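Local coordinates for protein type II restriction enzyme NgoMIV (Neisseria gonorrhoeae, PDB 1FIU) that recognises the double-stranded DNA sequence 5'-GCCGGC-3' and cleaves it after the first G, working as a magnesium-dependent homotetramer, at residues Asn146-Asp150 with Ala151-Arg155; Phe158-Glu162 with Asn163-Tyr167; Glu250-Leu253 with Gln254-Tyr258; Ser278-Pro281 with Leu282-Val286. One frame throughout, in Å; residues are numbered along the deposited sequence.

From the N terminus, the four contacts follow in series, each local to one continuous stretch, so none nests within or crosses another. Contact 1 (146-155) turns the chain from the loop after strand 141-145 into the short helix 150-153. Contact 2 (158-167) closes a tight turn in the loop leading toward strand 179-187; it touches contact 1, where Asn154 OD1 accepts from Leu159 N and Val160 N. Contact 3 (250-258) ends helix 246-256 just before helix 259-270, across the chain's centre from contacts 1 and 2. Contact 4 (278-286) forms the C-terminal helix after strand 274-276. Contacts 1, 2 and 4 meet the second subunit, contact 4 bonding Ala165 and Tyr167 of that chain.

Contact 1. Residues Asn146-Asp150 with Ala151-Arg155; sequences NLIAD and AEINR
Ile148 and Ile153 make the tight side of this contact, their side chains crossing at about a right angle. The methyl CD1 of Ile148 presses on CG1 of Ile153 at 3.3 Å, closer than usual van der Waals contact. Ile148 reaches across because its CG1 sits between the backbone N and the carbonyl carbon (chi1 71°). Ile87 and Leu282 of the second subunit pack against Ile148 and Ile153 respectively. Between the two isoleucines the chain enters the short helix 150-153, with Ala149 at the N-cap position. Ala149 O takes two N-H groups: Ile153 N lies 3.2 Å from Ala149 O, and Glu152 N, above the carbonyl plane, lies 3.0 Å from Ala149 O. Asn154 N closes the turn on Asp150 O at 2.8 Å. The other side, with exposed Ala149, Ala151 and Arg155, faces solvent and carries a polar pair in place of close carbon packing. There Arg155 forms a side-on salt bridge with Glu152, NE to OE1 at 3.0 Å and NH2 to OE2 at 2.9 Å, with both carboxylate oxygens near the guanidinium plane; the bend of the Glu152 chain at chi2 (55°) helps turn its carboxylate to the edge of the Arg155 guanidinium. Asp150 directs its carboxylate elsewhere, to a salt bridge with Arg171.

Contact 2. Residues Phe158-Glu162 with Asn163-Tyr167; sequences FLVDE and NIATY
Val160 and Ile164 meet at about a right angle, CB of the valine lying 3.9 Å from CG2 of the isoleucine. That same CG2 methyl also lies 3.6 Å from OD1 of Asp161, whose side chain again crosses Ile164 nearly perpendicularly. The Asp161 carboxylate is folded back over the turn, CG lying between the backbone N and the carbonyl carbon (chi1 69°). From there OD1 accepts the N-H of Asn163 at 3.0 Å, a fairly straight bond (158°) whose donor stands above the carboxylate plane. The other oxygen, OD2, accepts a hydrogen bond from a water at 2.6 Å, and ND2 of Asn163 donates to this water at an unusually short 2.5 Å, so backbone and side chain of Asn163 are both tied to one carboxylate. Glu162 and Asn163 run side by side in the same direction, their carboxylate and amide planes 51° apart. Arg171 holds the turn from within the chain by bonding Asp161 O and Ala165 O, while Met1 of the second subunit packs on Asp161 and Asn163. The arrangement is a type I beta turn from Asp161 to Ile164, and the bond from Asn163 N to Asp161 OD1 makes an Asx turn within it.

Contact 3. Residues Glu250-Leu253 with Gln254-Tyr258; sequences EQIL and QSLNY
Ser255 reaches back to Gln251 one helical turn earlier. Its CB lies 3.3 Å from Gln251 O and 3.6 Å from Ile252 O, and OG, placed beside the backbone N (chi1 -71°), donates to Gln251 O at 3.0 Å. Ser255 N donates to Gln251 O too, at 2.8 Å and from the opposite face of the carbonyl plane; the oxygen is thus shared by the backbone and the side chain of the serine. On another side of the helix Ile252 and Leu256 lie side by side and point the same way, CG2 of the isoleucine meeting CD1 of the leucine at 3.8 Å. The helix closes in a Schellman motif, Asn257 taking positive phi (53°), and Tyr258 N makes a weak bond of 3.3 Å to Leu253 O. This reversal brings the Tyr258 ring back to the helix: CB of Leu256 lies 3.7 Å above one face, offset toward the rim, while CD2 of Leu253 approaches obliquely, 4.3 Å from ring atom CD1. Leu253 itself is buried against Ala261, Leu262 and Phe265 of helix 259-270. Glu250 and Gln254, one turn apart, both send their polar ends to the hydroxyl of Tyr266, whereas the hydroxyl of Tyr258 bonds Asn42.

Contact 4. Residues Ser278-Pro281 with Leu282-Val286; sequences SDLP and LDLAV
Leu280 and Leu284 meet one turn apart, CD1 of the first lying 3.9 Å from CG of the second, with the two side chains crossing obliquely. Leu280 brings this methyl to its partner with CG anti to the backbone N (chi1 -177°) and a bend at chi2 (54°). Leu284 CG also lies 3.3 Å from Leu280 O, the oxygen that accepts Leu284 N at 2.9 Å. The preceding helical bond joins Asp283 N to Asp279 O at 3.0 Å, and CB of Asp283 lies close to that oxygen. A water bridges the backbone, donating to Ser278 O at 2.7 Å and accepting from Leu282 N at 2.8 Å. Farther out, Val77 and Phe81 of helix 62-81 pack on Leu280 and Leu284 respectively, and Val217 and Val219 of strand 215-220 also pack on Leu280, fitting the C-terminal helix to the central sheet. The carboxylates do not touch, OD1 of Asp279 lying 5.9 Å from OD2 of Asp283. Asp279 accepts from Asp276 N and from Tyr167 N of the second subunit; Asp283 pairs with Lys275, Tyr242 and Ser169 N of the second subunit. Lys275 probably stabilises Asp283 as a buried anion, and the N-H donors probably do the same for Asp279, making both polar ties across the interface.

Contact 1. Residues Asn146-Asp150 with Ala151-Arg155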
loop_
_atom_site.group_PDB
_atom_site.type_symbol
_atom_site.label_atom_id
_atom_site.label_comp_id
_atom_site.label_asym_id
_atom_site.label_seq_id
_atom_site.Cartn_x
_atom_site.Cartn_y
_atom_site.Cartn_z
ATOM N N ASN I 146 28.031 8.507 -2.473
ATOM C CA ASN I 146 28.951 7.728 -3.281
ATOM C C ASN I 146 29.470 6.565 -2.452
ATOM O O ASN I 146 29.492 6.619 -1.225
ATOM C CB ASN I 146 30.111 8.614 -3.737
ATOM C CG ASN I 146 29.718 9.540 -4.869
ATOM O OD1 ASN I 146 30.352 10.581 -5.086
ATOM N ND2 ASN I 146 28.684 9.159 -5.618
ATOM N N LEU I 147 29.893 5.506 -3.131
ATOM C CA LEU I 147 30.369 4.316 -2.442
ATOM C C LEU I 147 31.743 4.516 -1.832
ATOM O O LEU I 147 32.430 5.485 -2.145
ATOM C CB LEU I 147 30.337 3.147 -3.407
ATOM C CG LEU I 147 28.968 3.001 -4.087
ATOM C CD1 LEU I 147 28.978 1.755 -4.943
ATOM C CD2 LEU I 147 27.829 2.898 -3.044
ATOM N N ILE I 148 32.139 3.599 -0.956
ATOM C CA ILE I 148 33.396 3.747 -0.255
ATOM C C ILE I 148 34.405 2.632 -0.465
ATOM O O ILE I 148 34.056 1.475 -0.747
ATOM C CB ILE I 148 33.136 3.920 1.236
ATOM C CG1 ILE I 148 32.661 2.602 1.847
ATOM C CG2 ILE I 148 32.074 5.002 1.430
ATOM C CD1 ILE I 148 32.354 2.661 3.337
ATOM N N ALA I 149 35.675 3.000 -0.329
ATOM C CA ALA I 149 36.744 2.041 -0.517
ATOM C C ALA I 149 36.877 1.104 0.677
ATOM O O ALA I 149 36.500 1.431 1.824
ATOM C CB ALA I 149 38.060 2.785 -0.741
ATOM N N ASP I 150 37.446 -0.067 0.426
ATOM C CA ASP I 150 37.676 -1.011 1.507
ATOM C C ASP I 150 38.591 -0.387 2.572
ATOM O O ASP I 150 38.447 -0.654 3.761
ATOM C CB ASP I 150 38.304 -2.290 0.947
ATOM C CG ASP I 150 37.297 -3.175 0.249
ATOM O OD1 ASP I 150 36.120 -2.767 0.134
ATOM O OD2 ASP I 150 37.695 -4.278 -0.176
ATOM N N ALA I 151 39.536 0.464 2.145
ATOM C CA ALA I 151 40.436 1.107 3.079
ATOM C C ALA I 151 39.723 2.084 4.023
ATOM O O ALA I 151 40.221 2.339 5.123
ATOM C CB ALA I 151 41.578 1.836 2.300
ATOM N N GLU I 152 38.578 2.627 3.574
ATOM C CA GLU I 152 37.794 3.534 4.411
ATOM C C GLU I 152 37.049 2.671 5.445
ATOM O O GLU I 152 37.007 2.989 6.647
ATOM C CB GLU I 152 36.794 4.331 3.553
ATOM C CG GLU I 152 35.783 5.175 4.345
ATOM C CD GLU I 152 36.437 6.128 5.317
ATOM O OE1 GLU I 152 37.631 6.479 5.110
ATOM O OE2 GLU I 152 35.757 6.541 6.294
ATOM N N ILE I 153 36.462 1.583 4.975
ATOM C CA ILE I 153 35.767 0.672 5.888
ATOM C C ILE I 153 36.781 0.181 6.911
ATOM O O ILE I 153 36.495 0.101 8.110
ATOM C CB ILE I 153 35.151 -0.539 5.111
ATOM C CG1 ILE I 153 33.965 -0.032 4.273
ATOM C CG2 ILE I 153 34.640 -1.647 6.105
ATOM C CD1 ILE I 153 33.451 -1.021 3.233
ATOM N N ASN I 154 37.994 -0.113 6.440
ATOM C CA ASN I 154 39.046 -0.635 7.301
ATOM C C ASN I 154 39.932 0.436 7.921
ATOM O O ASN I 154 41.004 0.137 8.451
ATOM C CB ASN I 154 39.952 -1.579 6.489
ATOM C CG ASN I 154 39.255 -2.849 6.041
ATOM O OD1 ASN I 154 38.309 -3.326 6.683
ATOM N ND2 ASN I 154 39.748 -3.436 4.941
ATOM N N ARG I 155 39.481 1.690 7.903
ATOM C CA ARG I 155 40.339 2.767 8.389
ATOM C C ARG I 155 40.990 2.538 9.746
ATOM O O ARG I 155 42.191 2.814 9.928
ATOM C CB ARG I 155 39.560 4.085 8.384
ATOM C CG ARG I 155 40.382 5.279 8.822
ATOM C CD ARG I 155 40.153 6.444 7.875
ATOM N NE ARG I 155 38.760 6.873 7.809
ATOM C CZ ARG I 155 38.105 7.511 8.774
ATOM N NH1 ARG I 155 38.706 7.810 9.921
ATOM N NH2 ARG I 155 36.837 7.861 8.579
#

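Contact 2. Residues Phe158-Glu162 with Asn163-Tyr167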
loop_
_atom_site.group_PDB
_atom_site.type_symbol
_atom_site.label_atom_id
_atom_site.label_comp_id
_atom_site.label_asym_id
_atom_site.label_seq_id
_atom_site.Cartn_x
_atom_site.Cartn_y
_atom_site.Cartn_z
ATOM N N PHE I 158 41.101 -3.980 10.584
ATOM C CA PHE I 158 40.956 -4.831 9.412
ATOM C C PHE I 158 39.600 -5.559 9.509
ATOM O O PHE I 158 39.516 -6.645 10.070
ATOM C CB PHE I 158 42.096 -5.862 9.375
ATOM C CG PHE I 158 42.038 -6.812 8.203
ATOM C CD1 PHE I 158 41.605 -6.392 6.951
ATOM C CD2 PHE I 158 42.455 -8.141 8.355
ATOM C CE1 PHE I 158 41.586 -7.274 5.854
ATOM C CE2 PHE I 158 42.434 -9.029 7.254
ATOM C CZ PHE I 158 41.999 -8.587 6.014
ATOM N N LEU I 159 38.560 -4.941 8.955
ATOM C CA LEU I 159 37.193 -5.479 9.009
ATOM C C LEU I 159 36.788 -6.370 7.838
ATOM O O LEU I 159 36.112 -7.379 8.037
ATOM C CB LEU I 159 36.179 -4.331 9.124
ATOM C CG LEU I 159 36.336 -3.317 10.265
ATOM C CD1 LEU I 159 35.145 -2.334 10.237
ATOM C CD2 LEU I 159 36.405 -4.042 11.608
ATOM N N VAL I 160 37.173 -5.997 6.624
ATOM C CA VAL I 160 36.796 -6.778 5.453
ATOM C C VAL I 160 37.908 -6.972 4.407
ATOM O O VAL I 160 38.864 -6.192 4.331
ATOM C CB VAL I 160 35.595 -6.119 4.681
ATOM C CG1 VAL I 160 34.379 -5.933 5.626
ATOM C CG2 VAL I 160 36.029 -4.751 4.068
ATOM N N ASP I 161 37.771 -8.056 3.642
ATOM C CA ASP I 161 38.642 -8.306 2.492
ATOM C C ASP I 161 37.685 -8.684 1.357
ATOM O O ASP I 161 36.477 -8.484 1.497
ATOM C CB ASP I 161 39.723 -9.373 2.772
ATOM C CG ASP I 161 39.185 -10.774 2.949
ATOM O OD1 ASP I 161 37.962 -11.042 2.860
ATOM O OD2 ASP I 161 40.049 -11.643 3.196
ATOM N N GLU I 162 38.179 -9.217 0.239
ATOM C CA GLU I 162 37.299 -9.529 -0.893
ATOM C C GLU I 162 36.397 -10.759 -0.775
ATOM O O GLU I 162 35.583 -11.011 -1.667
ATOM C CB GLU I 162 38.129 -9.689 -2.182
ATOM C CG GLU I 162 38.939 -10.986 -2.234
ATOM C CD GLU I 162 40.312 -10.896 -1.574
ATOM O OE1 GLU I 162 40.596 -9.935 -0.810
ATOM O OE2 GLU I 162 41.124 -11.815 -1.821
ATOM N N ASN I 163 36.529 -11.508 0.315
ATOM C CA ASN I 163 35.741 -12.719 0.496
ATOM C C ASN I 163 34.686 -12.679 1.600
ATOM O O ASN I 163 34.142 -13.722 1.952
ATOM C CB ASN I 163 36.674 -13.901 0.761
ATOM C CG ASN I 163 37.644 -14.128 -0.375
ATOM O OD1 ASN I 163 37.247 -14.174 -1.530
ATOM N ND2 ASN I 163 38.914 -14.274 -0.047
ATOM N N ILE I 164 34.405 -11.495 2.132
ATOM C CA ILE I 164 33.403 -11.341 3.204
ATOM C C ILE I 164 32.595 -10.073 2.915
ATOM O O ILE I 164 33.129 -9.144 2.326
ATOM C CB ILE I 164 34.105 -11.232 4.579
ATOM C CG1 ILE I 164 33.081 -11.249 5.724
ATOM C CG2 ILE I 164 34.969 -9.973 4.646
ATOM C CD1 ILE I 164 32.518 -12.637 6.040
ATOM N N ALA I 165 31.311 -10.041 3.308
ATOM C CA ALA I 165 30.464 -8.855 3.081
ATOM C C ALA I 165 30.563 -8.406 1.633
ATOM O O ALA I 165 30.677 -7.199 1.321
ATOM C CB ALA I 165 30.897 -7.712 4.024
ATOM N N THR I 166 30.476 -9.394 0.746
ATOM C CA THR I 166 30.646 -9.152 -0.679
ATOM C C THR I 166 29.516 -8.489 -1.430
ATOM O O THR I 166 29.707 -8.066 -2.583
ATOM C CB THR I 166 31.033 -10.460 -1.408
ATOM O OG1 THR I 166 29.936 -11.373 -1.376
ATOM C CG2 THR I 166 32.224 -11.113 -0.728
ATOM N N TYR I 167 28.356 -8.342 -0.782
ATOM C CA TYR I 167 27.208 -7.708 -1.428
ATOM C C TYR I 167 26.796 -6.425 -0.717
ATOM O O TYR I 167 25.753 -5.842 -1.056
ATOM C CB TYR I 167 26.011 -8.681 -1.458
ATOM C CG TYR I 167 26.300 -9.938 -2.269
ATOM C CD1 TYR I 167 26.424 -11.166 -1.646
ATOM C CD2 TYR I 167 26.492 -9.872 -3.646
ATOM C CE1 TYR I 167 26.736 -12.312 -2.364
ATOM C CE2 TYR I 167 26.803 -11.014 -4.374
ATOM C CZ TYR I 167 26.924 -12.222 -3.719
ATOM O OH TYR I 167 27.249 -13.364 -4.414
HETATM O O HOH W 1 40.481 -13.844 1.801
#

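Contact 3. Residues Glu250-Leu253 with Gln254-Tyr258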
loop_
_atom_site.group_PDB
_atom_site.type_symbol
_atom_site.label_atom_id
_atom_site.label_comp_id
_atom_site.label_asym_id
_atom_site.label_seq_id
_atom_site.Cartn_x
_atom_site.Cartn_y
_atom_site.Cartn_z
ATOM N N GLU I 250 4.234 31.181 11.994
ATOM C CA GLU I 250 3.692 31.050 13.349
ATOM C C GLU I 250 3.436 32.425 13.963
ATOM O O GLU I 250 2.390 32.641 14.586
ATOM C CB GLU I 250 4.655 30.268 14.250
ATOM C CG GLU I 250 4.119 30.017 15.653
ATOM C CD GLU I 250 5.122 29.293 16.553
ATOM O OE1 GLU I 250 6.348 29.487 16.390
ATOM O OE2 GLU I 250 4.675 28.539 17.440
ATOM N N GLN I 251 4.378 33.343 13.776
ATOM C CA GLN I 251 4.234 34.698 14.342
ATOM C C GLN I 251 3.036 35.434 13.737
ATOM O O GLN I 251 2.273 36.110 14.461
ATOM C CB GLN I 251 5.514 35.507 14.104
ATOM C CG GLN I 251 5.607 36.815 14.909
ATOM C CD GLN I 251 6.963 37.500 14.743
ATOM O OE1 GLN I 251 8.013 36.855 14.837
ATOM N NE2 GLN I 251 6.944 38.806 14.494
ATOM N N ILE I 252 2.858 35.320 12.420
ATOM C CA ILE I 252 1.737 36.022 11.794
ATOM C C ILE I 252 0.405 35.441 12.223
ATOM O O ILE I 252 -0.531 36.190 12.525
ATOM C CB ILE I 252 1.848 36.042 10.255
ATOM C CG1 ILE I 252 3.121 36.801 9.869
ATOM C CG2 ILE I 252 0.642 36.768 9.624
ATOM C CD1 ILE I 252 3.190 38.224 10.479
ATOM N N LEU I 253 0.306 34.110 12.273
ATOM C CA LEU I 253 -0.937 33.492 12.713
ATOM C C LEU I 253 -1.266 33.961 14.132
ATOM O O LEU I 253 -2.421 34.267 14.432
ATOM C CB LEU I 253 -0.822 31.968 12.700
ATOM C CG LEU I 253 -0.624 31.361 11.300
ATOM C CD1 LEU I 253 -0.330 29.868 11.442
ATOM C CD2 LEU I 253 -1.850 31.553 10.434
ATOM N N GLN I 254 -0.263 34.011 15.001
ATOM C CA GLN I 254 -0.491 34.448 16.380
ATOM C C GLN I 254 -0.908 35.906 16.427
ATOM O O GLN I 254 -1.859 36.262 17.134
ATOM C CB GLN I 254 0.771 34.242 17.214
ATOM C CG GLN I 254 1.085 32.769 17.496
ATOM C CD GLN I 254 0.250 32.198 18.647
ATOM O OE1 GLN I 254 -0.732 32.810 19.093
ATOM N NE2 GLN I 254 0.637 31.018 19.130
ATOM N N SER I 255 -0.208 36.748 15.677
ATOM C CA SER I 255 -0.504 38.184 15.650
ATOM C C SER I 255 -1.923 38.492 15.208
ATOM O O SER I 255 -2.608 39.302 15.847
ATOM C CB SER I 255 0.475 38.907 14.724
ATOM O OG SER I 255 1.757 38.940 15.316
ATOM N N LEU I 256 -2.354 37.876 14.108
ATOM C CA LEU I 256 -3.703 38.089 13.562
ATOM C C LEU I 256 -4.812 37.294 14.251
ATOM O O LEU I 256 -5.989 37.453 13.924
ATOM C CB LEU I 256 -3.728 37.766 12.064
ATOM C CG LEU I 256 -2.690 38.533 11.233
ATOM C CD1 LEU I 256 -2.849 38.193 9.760
ATOM C CD2 LEU I 256 -2.874 40.037 11.455
ATOM N N ASN I 257 -4.446 36.442 15.203
ATOM C CA ASN I 257 -5.420 35.622 15.912
ATOM C C ASN I 257 -6.320 34.816 14.965
ATOM O O ASN I 257 -7.545 34.808 15.113
ATOM C CB ASN I 257 -6.286 36.482 16.869
ATOM C CG ASN I 257 -5.488 37.053 18.040
ATOM O OD1 ASN I 257 -4.717 36.340 18.689
ATOM N ND2 ASN I 257 -5.679 38.341 18.326
ATOM N N TYR I 258 -5.715 34.143 13.981
ATOM C CA TYR I 258 -6.471 33.292 13.057
ATOM C C TYR I 258 -6.491 31.953 13.794
ATOM O O TYR I 258 -5.665 31.069 13.551
ATOM C CB TYR I 258 -5.743 33.125 11.719
ATOM C CG TYR I 258 -5.796 34.317 10.784
ATOM C CD1 TYR I 258 -5.097 34.293 9.577
ATOM C CD2 TYR I 258 -6.571 35.445 11.074
ATOM C CE1 TYR I 258 -5.161 35.343 8.677
ATOM C CE2 TYR I 258 -6.645 36.518 10.166
ATOM C CZ TYR I 258 -5.938 36.448 8.970
ATOM O OH TYR I 258 -6.021 37.453 8.033
#

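Contact 4. Residues Ser278-Pro281 with Leu282-Val286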
loop_
_atom_site.group_PDB
_atom_site.type_symbol
_atom_site.label_atom_id
_atom_site.label_comp_id
_atom_site.label_asym_id
_atom_site.label_seq_id
_atom_site.Cartn_x
_atom_site.Cartn_y
_atom_site.Cartn_z
ATOM N N SER I 278 15.034 24.989 8.328
ATOM C CA SER I 278 16.284 24.783 9.073
ATOM C C SER I 278 16.391 23.419 9.768
ATOM O O SER I 278 17.471 23.015 10.199
ATOM C CB SER I 278 16.502 25.918 10.124
ATOM O OG SER I 278 15.603 25.817 11.208
ATOM N N ASP I 279 15.278 22.717 9.894
ATOM C CA ASP I 279 15.281 21.392 10.519
ATOM C C ASP I 279 15.697 20.326 9.504
ATOM O O ASP I 279 16.138 19.219 9.876
ATOM C CB ASP I 279 13.872 21.063 11.009
ATOM C CG ASP I 279 13.464 21.918 12.178
ATOM O OD1 ASP I 279 14.205 21.881 13.169
ATOM O OD2 ASP I 279 12.425 22.616 12.099
ATOM N N LEU I 280 15.585 20.662 8.226
ATOM C CA LEU I 280 15.860 19.668 7.189
ATOM C C LEU I 280 17.273 19.092 7.138
ATOM O O LEU I 280 17.435 17.857 7.100
ATOM C CB LEU I 280 15.451 20.201 5.809
ATOM C CG LEU I 280 15.636 19.189 4.664
ATOM C CD1 LEU I 280 14.909 17.869 4.988
ATOM C CD2 LEU I 280 15.113 19.792 3.367
ATOM N N PRO I 281 18.316 19.942 7.139
ATOM C CA PRO I 281 19.680 19.378 7.088
ATOM C C PRO I 281 19.946 18.379 8.210
ATOM O O PRO I 281 20.464 17.285 7.967
ATOM C CB PRO I 281 20.572 20.611 7.196
ATOM C CG PRO I 281 19.730 21.699 6.586
ATOM C CD PRO I 281 18.357 21.415 7.160
ATOM N N LEU I 282 19.562 18.720 9.440
ATOM C CA LEU I 282 19.760 17.797 10.559
ATOM C C LEU I 282 18.881 16.544 10.433
ATOM O O LEU I 282 19.303 15.447 10.812
ATOM C CB LEU I 282 19.482 18.497 11.903
ATOM C CG LEU I 282 20.702 19.124 12.579
ATOM C CD1 LEU I 282 20.232 20.039 13.717
ATOM C CD2 LEU I 282 21.644 18.026 13.115
ATOM N N ASP I 283 17.657 16.684 9.912
ATOM C CA ASP I 283 16.807 15.506 9.751
ATOM C C ASP I 283 17.398 14.562 8.679
ATOM O O ASP I 283 17.160 13.367 8.719
ATOM C CB ASP I 283 15.373 15.906 9.400
ATOM C CG ASP I 283 14.561 16.269 10.641
ATOM O OD1 ASP I 283 15.091 16.111 11.761
ATOM O OD2 ASP I 283 13.401 16.685 10.485
ATOM N N LEU I 284 18.166 15.103 7.736
ATOM C CA LEU I 284 18.815 14.263 6.728
ATOM C C LEU I 284 20.044 13.545 7.325
ATOM O O LEU I 284 20.671 12.716 6.660
ATOM C CB LEU I 284 19.266 15.121 5.546
ATOM C CG LEU I 284 18.153 15.699 4.656
ATOM C CD1 LEU I 284 18.790 16.583 3.596
ATOM C CD2 LEU I 284 17.331 14.593 4.001
ATOM N N ALA I 285 20.398 13.853 8.567
ATOM C CA ALA I 285 21.558 13.213 9.195
ATOM C C ALA I 285 21.203 12.049 10.135
ATOM O O ALA I 285 22.099 11.487 10.773
ATOM C CB ALA I 285 22.364 14.266 9.976
ATOM N N VAL I 286 19.928 11.663 10.230
ATOM C CA VAL I 286 19.567 10.586 11.164
ATOM C C VAL I 286 20.202 9.226 10.810
ATOM O O VAL I 286 20.510 8.424 11.750
ATOM C CB VAL I 286 18.033 10.389 11.259
ATOM C CG1 VAL I 286 17.354 11.666 11.779
ATOM C CG2 VAL I 286 17.495 9.987 9.912
ATOM O OXT VAL I 286 20.357 8.977 9.588
HETATM O O HOH W 2 19.535 21.327 10.587
#